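Local coordinates for probable ribosomal RNA small subunit methyltransferase (Thermus thermophilus, PDB 3DMH), which methylates the exocyclic N2 of a guanosine in 16S ribosomal RNA, taking the methyl group from S-adenosylmethionine, at residues A49-P54 and W58-L63; A125-R130 and P180-L185; R147-A152 and A171-E176. All coordinates share one frame; numbering follows the deposited sequence.

Interaction 1. Residues A49-P54 and W58-L63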
loop_
_atom_site.group_PDB
_atom_site.type_symbol
_atom_site.label_atom_id
_atom_site.label_comp_id
_atom_site.label_asym_id
_atom_site.label_seq_id
_atom_site.Cartn_x
_atom_site.Cartn_y
_atom_site.Cartn_z
ATOM N N ALA A 49 -2.071 21.840 11.046
ATOM C CA ALA A 49 -2.391 21.209 9.766
ATOM C C ALA A 49 -2.294 19.693 9.846
ATOM O O ALA A 49 -1.497 19.157 10.629
ATOM C CB ALA A 49 -1.452 21.707 8.655
ATOM N N LEU A 50 -3.069 19.022 9.002
ATOM C CA LEU A 50 -3.023 17.564 8.896
ATOM C C LEU A 50 -2.894 17.179 7.421
ATOM O O LEU A 50 -3.710 17.592 6.603
ATOM C CB LEU A 50 -4.310 16.966 9.484
ATOM C CG LEU A 50 -4.436 15.433 9.515
ATOM C CD1 LEU A 50 -3.416 14.816 10.434
ATOM C CD2 LEU A 50 -5.878 15.024 9.926
ATOM N N ASP A 51 -1.889 16.367 7.082
ATOM C CA ASP A 51 -1.772 15.801 5.726
ATOM C C ASP A 51 -2.250 14.354 5.766
ATOM O O ASP A 51 -1.674 13.540 6.485
ATOM C CB ASP A 51 -0.307 15.854 5.271
ATOM C CG ASP A 51 -0.120 15.488 3.821
ATOM O OD1 ASP A 51 -0.932 14.742 3.238
ATOM O OD2 ASP A 51 0.924 15.917 3.271
ATOM N N LEU A 52 -3.311 14.048 5.014
ATOM C CA LEU A 52 -3.939 12.716 5.055
ATOM C C LEU A 52 -3.392 11.720 4.037
ATOM O O LEU A 52 -3.833 10.569 4.006
ATOM C CB LEU A 52 -5.469 12.838 4.886
ATOM C CG LEU A 52 -6.177 13.448 6.082
ATOM C CD1 LEU A 52 -7.668 13.606 5.742
ATOM C CD2 LEU A 52 -6.005 12.584 7.322
ATOM N N ASN A 53 -2.466 12.154 3.179
ATOM C CA ASN A 53 -1.895 11.249 2.169
ATOM C C ASN A 53 -0.536 11.785 1.765
ATOM O O ASN A 53 -0.352 12.214 0.620
ATOM C CB ASN A 53 -2.823 11.115 0.952
ATOM C CG ASN A 53 -2.282 10.143 -0.103
ATOM O OD1 ASN A 53 -1.490 9.236 0.206
ATOM N ND2 ASN A 53 -2.684 10.338 -1.350
ATOM N N PRO A 54 0.399 11.831 2.724
ATOM C CA PRO A 54 1.625 12.614 2.451
ATOM C C PRO A 54 2.614 12.000 1.483
ATOM O O PRO A 54 3.331 12.749 0.824
ATOM C CB PRO A 54 2.290 12.738 3.822
ATOM C CG PRO A 54 1.794 11.537 4.583
ATOM C CD PRO A 54 0.371 11.292 4.100
ATOM N N TRP A 58 6.236 15.911 0.076
ATOM C CA TRP A 58 6.468 17.093 -0.765
ATOM C C TRP A 58 5.278 18.039 -0.850
ATOM O O TRP A 58 5.436 19.248 -0.775
ATOM C CB TRP A 58 6.901 16.638 -2.151
ATOM C CG TRP A 58 7.255 17.741 -3.130
ATOM C CD1 TRP A 58 6.698 17.936 -4.358
ATOM C CD2 TRP A 58 8.274 18.754 -2.986
ATOM N NE1 TRP A 58 7.285 19.009 -4.987
ATOM C CE2 TRP A 58 8.256 19.530 -4.175
ATOM C CE3 TRP A 58 9.187 19.084 -1.973
ATOM C CZ2 TRP A 58 9.109 20.616 -4.380
ATOM C CZ3 TRP A 58 10.036 20.170 -2.176
ATOM C CH2 TRP A 58 9.990 20.925 -3.376
ATOM N N GLY A 59 4.081 17.475 -0.985
ATOM C CA GLY A 59 2.878 18.292 -1.196
ATOM C C GLY A 59 2.580 19.307 -0.100
ATOM O O GLY A 59 2.160 20.440 -0.402
ATOM N N SER A 60 2.795 18.930 1.160
ATOM C CA SER A 60 2.492 19.829 2.263
ATOM C C SER A 60 3.760 20.423 2.864
ATOM O O SER A 60 3.691 21.139 3.853
ATOM C CB SER A 60 1.685 19.109 3.358
ATOM O OG SER A 60 2.377 17.965 3.835
ATOM N N LEU A 61 4.913 20.162 2.230
ATOM C CA LEU A 61 6.192 20.645 2.801
ATOM C C LEU A 61 6.263 22.161 3.035
ATOM O O LEU A 61 6.901 22.594 4.000
ATOM C CB LEU A 61 7.393 20.177 1.986
ATOM C CG LEU A 61 8.758 20.252 2.690
ATOM C CD1 LEU A 61 8.801 19.390 3.951
ATOM C CD2 LEU A 61 9.822 19.775 1.723
ATOM N N PRO A 62 5.627 22.970 2.166
ATOM C CA PRO A 62 5.674 24.427 2.418
ATOM C C PRO A 62 5.122 24.859 3.775
ATOM O O PRO A 62 5.453 25.955 4.249
ATOM C CB PRO A 62 4.839 25.016 1.266
ATOM C CG PRO A 62 5.023 24.017 0.153
ATOM C CD PRO A 62 4.969 22.671 0.875
ATOM N N LEU A 63 4.282 24.020 4.401
ATOM C CA LEU A 63 3.688 24.342 5.703
ATOM C C LEU A 63 4.641 24.078 6.872
ATOM O O LEU A 63 4.453 24.614 7.956
ATOM C CB LEU A 63 2.394 23.536 5.912
ATOM C CG LEU A 63 1.357 23.637 4.786
ATOM C CD1 LEU A 63 0.152 22.745 5.096
ATOM C CD2 LEU A 63 0.877 25.090 4.539
HETATM O O HOH W 1 2.683 15.706 1.186
HETATM O O HOH W 2 4.886 14.000 -1.583
#

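Interaction 2. Residues A125-R130 and P180-L185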
loop_
_atom_site.group_PDB
_atom_site.type_symbol
_atom_site.label_atom_id
_atom_site.label_comp_id
_atom_site.label_asym_id
_atom_site.label_seq_id
_atom_site.Cartn_x
_atom_site.Cartn_y
_atom_site.Cartn_z
ATOM N N ALA A 125 -11.274 14.035 6.451
ATOM C CA ALA A 125 -10.830 15.431 6.308
ATOM C C ALA A 125 -11.859 16.387 6.904
ATOM O O ALA A 125 -11.518 17.276 7.675
ATOM C CB ALA A 125 -10.566 15.777 4.856
ATOM N N ALA A 126 -13.122 16.175 6.542
ATOM C CA ALA A 126 -14.226 17.003 7.047
ATOM C C ALA A 126 -14.331 16.934 8.579
ATOM O O ALA A 126 -14.519 17.958 9.246
ATOM C CB ALA A 126 -15.537 16.612 6.375
ATOM N N ARG A 127 -14.178 15.731 9.128
ATOM C CA ARG A 127 -14.219 15.518 10.576
ATOM C C ARG A 127 -13.022 16.131 11.311
ATOM O O ARG A 127 -13.178 16.659 12.419
ATOM C CB ARG A 127 -14.336 14.021 10.886
ATOM C CG ARG A 127 -15.612 13.393 10.321
ATOM C CD ARG A 127 -15.827 11.943 10.774
ATOM N NE ARG A 127 -15.850 11.809 12.229
ATOM C CZ ARG A 127 -16.932 12.000 12.981
ATOM N NH1 ARG A 127 -18.089 12.331 12.418
ATOM N NH2 ARG A 127 -16.853 11.862 14.299
ATOM N N ALA A 128 -11.836 16.064 10.696
ATOM C CA ALA A 128 -10.616 16.570 11.316
ATOM C C ALA A 128 -10.623 18.076 11.519
ATOM O O ALA A 128 -9.993 18.580 12.451
ATOM C CB ALA A 128 -9.404 16.164 10.469
ATOM N N LEU A 129 -11.290 18.780 10.615
ATOM C CA LEU A 129 -11.325 20.234 10.621
ATOM C C LEU A 129 -12.228 20.786 11.718
ATOM O O LEU A 129 -13.322 20.272 11.950
ATOM C CB LEU A 129 -11.801 20.763 9.254
ATOM C CG LEU A 129 -10.787 20.668 8.093
ATOM C CD1 LEU A 129 -11.462 21.058 6.776
ATOM C CD2 LEU A 129 -9.559 21.533 8.348
ATOM N N ARG A 130 -11.775 21.851 12.373
ATOM C CA ARG A 130 -12.665 22.697 13.168
ATOM C C ARG A 130 -13.640 23.389 12.230
ATOM O O ARG A 130 -13.403 23.485 11.032
ATOM C CB ARG A 130 -11.864 23.759 13.931
ATOM C CG ARG A 130 -11.215 24.811 13.026
ATOM C CD ARG A 130 -10.743 26.022 13.790
ATOM N NE ARG A 130 -9.952 26.947 12.968
ATOM C CZ ARG A 130 -10.460 27.898 12.179
ATOM N NH1 ARG A 130 -11.775 28.060 12.068
ATOM N NH2 ARG A 130 -9.645 28.699 11.502
ATOM N N PRO A 180 -20.441 14.554 8.646
ATOM C CA PRO A 180 -21.195 13.338 8.958
ATOM C C PRO A 180 -20.354 12.302 9.711
ATOM O O PRO A 180 -19.134 12.496 9.890
ATOM C CB PRO A 180 -21.547 12.792 7.573
ATOM C CG PRO A 180 -20.400 13.220 6.721
ATOM C CD PRO A 180 -20.085 14.612 7.215
ATOM N N PRO A 181 -20.995 11.209 10.164
ATOM C CA PRO A 181 -20.231 10.089 10.697
ATOM C C PRO A 181 -19.391 9.447 9.584
ATOM O O PRO A 181 -19.676 9.637 8.387
ATOM C CB PRO A 181 -21.318 9.119 11.185
ATOM C CG PRO A 181 -22.548 9.979 11.363
ATOM C CD PRO A 181 -22.453 10.967 10.255
ATOM N N LEU A 182 -18.338 8.733 9.973
ATOM C CA LEU A 182 -17.580 7.951 9.002
ATOM C C LEU A 182 -18.505 6.927 8.359
ATOM O O LEU A 182 -19.389 6.387 9.034
ATOM C CB LEU A 182 -16.415 7.224 9.672
ATOM C CG LEU A 182 -15.186 8.048 10.061
ATOM C CD1 LEU A 182 -14.248 7.217 10.925
ATOM C CD2 LEU A 182 -14.477 8.585 8.812
ATOM N N PRO A 183 -18.294 6.638 7.065
ATOM C CA PRO A 183 -19.046 5.546 6.447
ATOM C C PRO A 183 -18.592 4.208 7.033
ATOM O O PRO A 183 -17.558 4.141 7.697
ATOM C CB PRO A 183 -18.670 5.637 4.964
ATOM C CG PRO A 183 -17.859 6.898 4.807
ATOM C CD PRO A 183 -17.320 7.248 6.143
ATOM N N SER A 184 -19.401 3.168 6.840
ATOM C CA SER A 184 -19.021 1.816 7.208
ATOM C C SER A 184 -17.811 1.440 6.376
ATOM O O SER A 184 -17.794 1.664 5.166
ATOM C CB SER A 184 -20.175 0.852 6.917
ATOM O OG SER A 184 -19.968 -0.376 7.577
ATOM N N LEU A 185 -16.795 0.879 7.027
ATOM C CA LEU A 185 -15.507 0.680 6.363
ATOM C C LEU A 185 -15.164 -0.770 6.068
ATOM O O LEU A 185 -14.458 -1.066 5.104
ATOM C CB LEU A 185 -14.401 1.292 7.209
ATOM C CG LEU A 185 -14.487 2.797 7.433
ATOM C CD1 LEU A 185 -13.651 3.183 8.640
ATOM C CD2 LEU A 185 -14.057 3.557 6.183
#

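Interaction 3. Residues R147-A152 and A171-E176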
loop_
_atom_site.group_PDB
_atom_site.type_symbol
_atom_site.label_atom_id
_atom_site.label_comp_id
_atom_site.label_asym_id
_atom_site.label_seq_id
_atom_site.Cartn_x
_atom_site.Cartn_y
_atom_site.Cartn_z
ATOM N N ARG A 147 -15.555 14.508 -9.700
ATOM C CA ARG A 147 -16.476 13.771 -8.833
ATOM C C ARG A 147 -16.139 13.950 -7.349
ATOM O O ARG A 147 -17.032 14.213 -6.530
ATOM C CB ARG A 147 -16.555 12.287 -9.251
ATOM C CG ARG A 147 -16.995 11.286 -8.165
ATOM C CD ARG A 147 -17.254 9.875 -8.740
ATOM N NE ARG A 147 -16.179 8.906 -8.538
ATOM C CZ ARG A 147 -15.223 8.654 -9.426
ATOM N NH1 ARG A 147 -15.187 9.324 -10.574
ATOM N NH2 ARG A 147 -14.307 7.745 -9.172
ATOM N N TYR A 148 -14.851 13.841 -7.012
ATOM C CA TYR A 148 -14.436 13.931 -5.621
ATOM C C TYR A 148 -14.522 15.357 -5.088
ATOM O O TYR A 148 -14.898 15.563 -3.931
ATOM C CB TYR A 148 -13.038 13.340 -5.439
ATOM C CG TYR A 148 -12.964 11.852 -5.741
ATOM C CD1 TYR A 148 -13.889 10.955 -5.190
ATOM C CD2 TYR A 148 -11.944 11.337 -6.550
ATOM C CE1 TYR A 148 -13.799 9.567 -5.451
ATOM C CE2 TYR A 148 -11.846 9.961 -6.817
ATOM C CZ TYR A 148 -12.778 9.085 -6.259
ATOM O OH TYR A 148 -12.682 7.721 -6.514
ATOM N N PHE A 149 -14.196 16.327 -5.941
ATOM C CA PHE A 149 -14.317 17.751 -5.603
ATOM C C PHE A 149 -15.780 18.135 -5.370
ATOM O O PHE A 149 -16.086 18.894 -4.451
ATOM C CB PHE A 149 -13.693 18.604 -6.713
ATOM C CG PHE A 149 -13.757 20.096 -6.470
ATOM C CD1 PHE A 149 -13.657 20.630 -5.183
ATOM C CD2 PHE A 149 -13.889 20.965 -7.548
ATOM C CE1 PHE A 149 -13.711 22.010 -4.970
ATOM C CE2 PHE A 149 -13.934 22.352 -7.353
ATOM C CZ PHE A 149 -13.847 22.875 -6.059
ATOM N N LYS A 150 -16.681 17.603 -6.195
ATOM C CA LYS A 150 -18.121 17.814 -6.002
ATOM C C LYS A 150 -18.582 17.262 -4.646
ATOM O O LYS A 150 -19.360 17.912 -3.935
ATOM C CB LYS A 150 -18.908 17.175 -7.149
ATOM C CG LYS A 150 -20.411 17.436 -7.102
ATOM C CD LYS A 150 -21.087 17.025 -8.396
ATOM C CE LYS A 150 -22.571 17.330 -8.339
ATOM N NZ LYS A 150 -23.186 17.365 -9.692
ATOM N N GLU A 151 -18.080 16.075 -4.290
ATOM C CA GLU A 151 -18.393 15.461 -3.002
ATOM C C GLU A 151 -17.800 16.265 -1.833
ATOM O O GLU A 151 -18.470 16.470 -0.811
ATOM C CB GLU A 151 -17.961 13.984 -2.983
ATOM C CG GLU A 151 -18.205 13.216 -1.659
ATOM C CD GLU A 151 -19.675 13.152 -1.219
ATOM O OE1 GLU A 151 -20.591 13.408 -2.034
ATOM O OE2 GLU A 151 -19.916 12.843 -0.031
ATOM N N ALA A 152 -16.555 16.716 -1.982
ATOM C CA ALA A 152 -15.929 17.565 -0.965
ATOM C C ALA A 152 -16.743 18.836 -0.725
ATOM O O ALA A 152 -16.964 19.224 0.419
ATOM C CB ALA A 152 -14.487 17.909 -1.347
ATOM N N ALA A 171 -7.814 22.352 -5.379
ATOM C CA ALA A 171 -8.903 23.177 -4.887
ATOM C C ALA A 171 -8.741 23.501 -3.412
ATOM O O ALA A 171 -8.101 22.756 -2.660
ATOM C CB ALA A 171 -10.235 22.499 -5.129
ATOM N N LEU A 172 -9.345 24.616 -3.011
ATOM C CA LEU A 172 -9.400 25.007 -1.611
ATOM C C LEU A 172 -10.861 25.074 -1.179
ATOM O O LEU A 172 -11.698 25.654 -1.889
ATOM C CB LEU A 172 -8.695 26.348 -1.406
ATOM C CG LEU A 172 -8.531 26.856 0.031
ATOM C CD1 LEU A 172 -7.813 25.833 0.929
ATOM C CD2 LEU A 172 -7.776 28.179 0.013
ATOM N N LEU A 173 -11.155 24.465 -0.034
ATOM C CA LEU A 173 -12.524 24.418 0.507
ATOM C C LEU A 173 -12.597 24.830 1.974
ATOM O O LEU A 173 -11.610 24.723 2.703
ATOM C CB LEU A 173 -13.130 23.014 0.342
ATOM C CG LEU A 173 -13.179 22.363 -1.048
ATOM C CD1 LEU A 173 -11.987 21.427 -1.278
ATOM C CD2 LEU A 173 -14.464 21.587 -1.203
ATOM N N GLU A 174 -13.784 25.287 2.392
ATOM C CA GLU A 174 -14.024 25.736 3.765
ATOM C C GLU A 174 -15.088 24.867 4.442
ATOM O O GLU A 174 -16.135 24.601 3.851
ATOM C CB GLU A 174 -14.493 27.200 3.758
ATOM C CG GLU A 174 -14.624 27.803 5.136
ATOM C CD GLU A 174 -15.030 29.275 5.114
ATOM O OE1 GLU A 174 -14.666 29.993 4.156
ATOM O OE2 GLU A 174 -15.703 29.716 6.064
ATOM N N LYS A 175 -14.831 24.453 5.683
ATOM C CA LYS A 175 -15.842 23.739 6.470
ATOM C C LYS A 175 -16.876 24.744 6.968
ATOM O O LYS A 175 -16.580 25.600 7.807
ATOM C CB LYS A 175 -15.219 22.991 7.653
ATOM C CG LYS A 175 -16.216 22.083 8.380
ATOM C CD LYS A 175 -15.534 21.227 9.430
ATOM C CE LYS A 175 -16.535 20.480 10.279
ATOM N NZ LYS A 175 -15.870 19.532 11.212
ATOM N N GLU A 176 -18.085 24.630 6.435
ATOM C CA GLU A 176 -19.172 25.558 6.776
ATOM C C GLU A 176 -20.329 24.825 7.452
ATOM O O GLU A 176 -21.293 25.444 7.952
ATOM C CB GLU A 176 -19.656 26.296 5.520
ATOM C CG GLU A 176 -18.603 27.177 4.856
ATOM C CD GLU A 176 -19.184 28.101 3.797
ATOM O OE1 GLU A 176 -19.731 29.152 4.174
ATOM O OE2 GLU A 176 -19.093 27.784 2.592
#

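Interaction 1. Residues A49-P54 and W58-L63
Asp-51, whose OD1 closes an Asx turn at the carboxyl end of strand 48-51, makes the direct polar link to Ser-60, in the loop before strand 68-73, through its other oxygen. Strand 48-51 is the first in chain order of the seven-stranded N-terminal sheet, flanked by 68-73 and 102-108, with the 3-2-1-4-5-7-6 order of the Rossmann-like class I methyltransferases; the loop that leaves it occupies the place that the cofactor-binding loop takes in such folds, yet lies away from the bound S-adenosylmethionine. Asp-51 CG stands anti to the backbone N (chi1 -171°), which carries the carboxylate across to the other segment. Ser-60 OG donates to Asp-51 OD2 at 2.6 Å, arriving on the anti side and 16° out of the carboxylate plane. The other oxygen turns back on its own chain: Asn-53 N gives its hydrogen to Asp-51 OD1 at 3.0 Å in a fairly straight bond (161°), also from the anti side. One water donates to Asp-51 OD2 at 2.7 Å and to Pro-54 O, and accepts from Ser-60 N. A second water bridges Pro-54 O to Trp-58 N, 2.9 Å from that nitrogen, so the two loops meet partly through solvent. At the far end the contact turns apolar, with Ala-49 CB touching Leu-63 CD1 at 4.0 Å, while Leu-63 also packs on Val-69 and Leu-104. With three donors on a buried carboxylate, the aspartate is probably ionised, and its rotation is fixed from both oxygens while Ser-60 and the type I turn from Trp-58 to Leu-61 are held against the strand end.

Interaction 2. Residues A125-R130 and P180-L185
Arg-127, in the last turn of helix 115-128, reaches out to the backbone of Pro-180 and the side chain of Leu-182, and these carry the contact. The tight part is the arginine tip: Arg-127 NH1 donates to Pro-180 O at 2.7 Å, with an N-H...O angle of 150°. The carbonyl oxygen sits at the edge of the guanidinium, close to its plane, but seen from the carbonyl the donor stands 44° above the C=O plane, not on a lone pair. The bend at chi3 (56°) brings NH1 back to this oxygen. The middle of the arm passes it too, with Arg-127 CD 3.5 Å from Pro-180 O. Arg-127 NH1 then comes within 3.5 Å of Pro-181 CA.

The other part is looser. Leu-182 lies across the methylenes at an oblique angle, its CG 4.0 Å from Arg-127 CD. Toward solvent, Pro-181 is exposed and gives up little surface, and beyond Leu-182 the chain leaves the arginine. Helices cover the inner side: Pro-180 leans on Val-123 and Leu-155, and Leu-182 on Val-123. The loop leads from the N-terminal sheet, after strand 168-174, toward strand 187-193 and the S-adenosylmethionine-binding half, so this contact joins the middle of that passage to the last turn of helix 115-128.

Across these two segments the polar link is a charged donor on a neutral carbonyl with no carboxylate opposite it. The peptide between Pro-180 and Pro-181 has no N-H, so its oxygen is its hydrogen-bonding atom, and Arg-127 NH1 takes it.

Interaction 3. Residues R147-A152 and A171-E176
The ring of Phe-149 has the methyl of Ala-171 over one face and the branch of Leu-173 at its edge. Ala-171 CB makes a CH-pi contact 3.9 Å from the Phe-149 ring centroid, 26° off the normal; it is shifted toward the rim, so its nearest ring atom is Phe-149 CE1 at 3.5 Å. Leu-173 CG lies near the ring plane, 4.0 Å from the same CE1. Arg-153 makes a cation-pi contact with this ring, and the ring of Phe-145 meets it. The phenyl group gets there because CG is anti to the backbone N of Phe-149 (chi1 -180°), which swings it from the flank of the helix toward the strand.

These groups fill the layer between helix 145-156 and strand 168-174, whose local axes are 10.2 Å apart and run at 18° in nearly the same direction. The strand is the antiparallel one slotted between strands 133-140 and 159-165, the hallmark of the class I methyltransferase sheet, and the helix covers its face. Cutting Phe-149 back to an alanine is likely to open a gap over Ala-171 and beside Leu-173, and to leave Arg-153 without its aromatic partner.

Further along the helix, Ala-152 takes over from the ring. Leu-173 CD2 sits 3.7 Å from Ala-152 CB and 3.6 Å from Ala-152 C, so one leucine methyl packs on both the small side chain and the backbone. Leu-173 also touches Leu-156 and Leu-137.

All three contacts belong to the N-terminal half, away from the guanosine and S-adenosylmethionine sites of the second, similarly ordered sheet. Interaction 1 comes first along the chain; interaction 2 then spans interaction 3, whose segments both fall between 125-130 and 180-185. Their centres lie about 19 Å (1 and 2), 17 Å (1 and 3) and 13 Å (2 and 3) apart. Interaction 1 meets interaction 2 where Leu-50 and Leu-52 pack on helix 115-128. Interactions 2 and 3 are joined by Lys-175, whose NZ is probably hydrogen-bonded to Ala-126 O and Leu-129 O. Interactions 1 and 3 do not touch, though both reach the same sheet; helix 115-128 meets the first and Lys-175 ties it to the third.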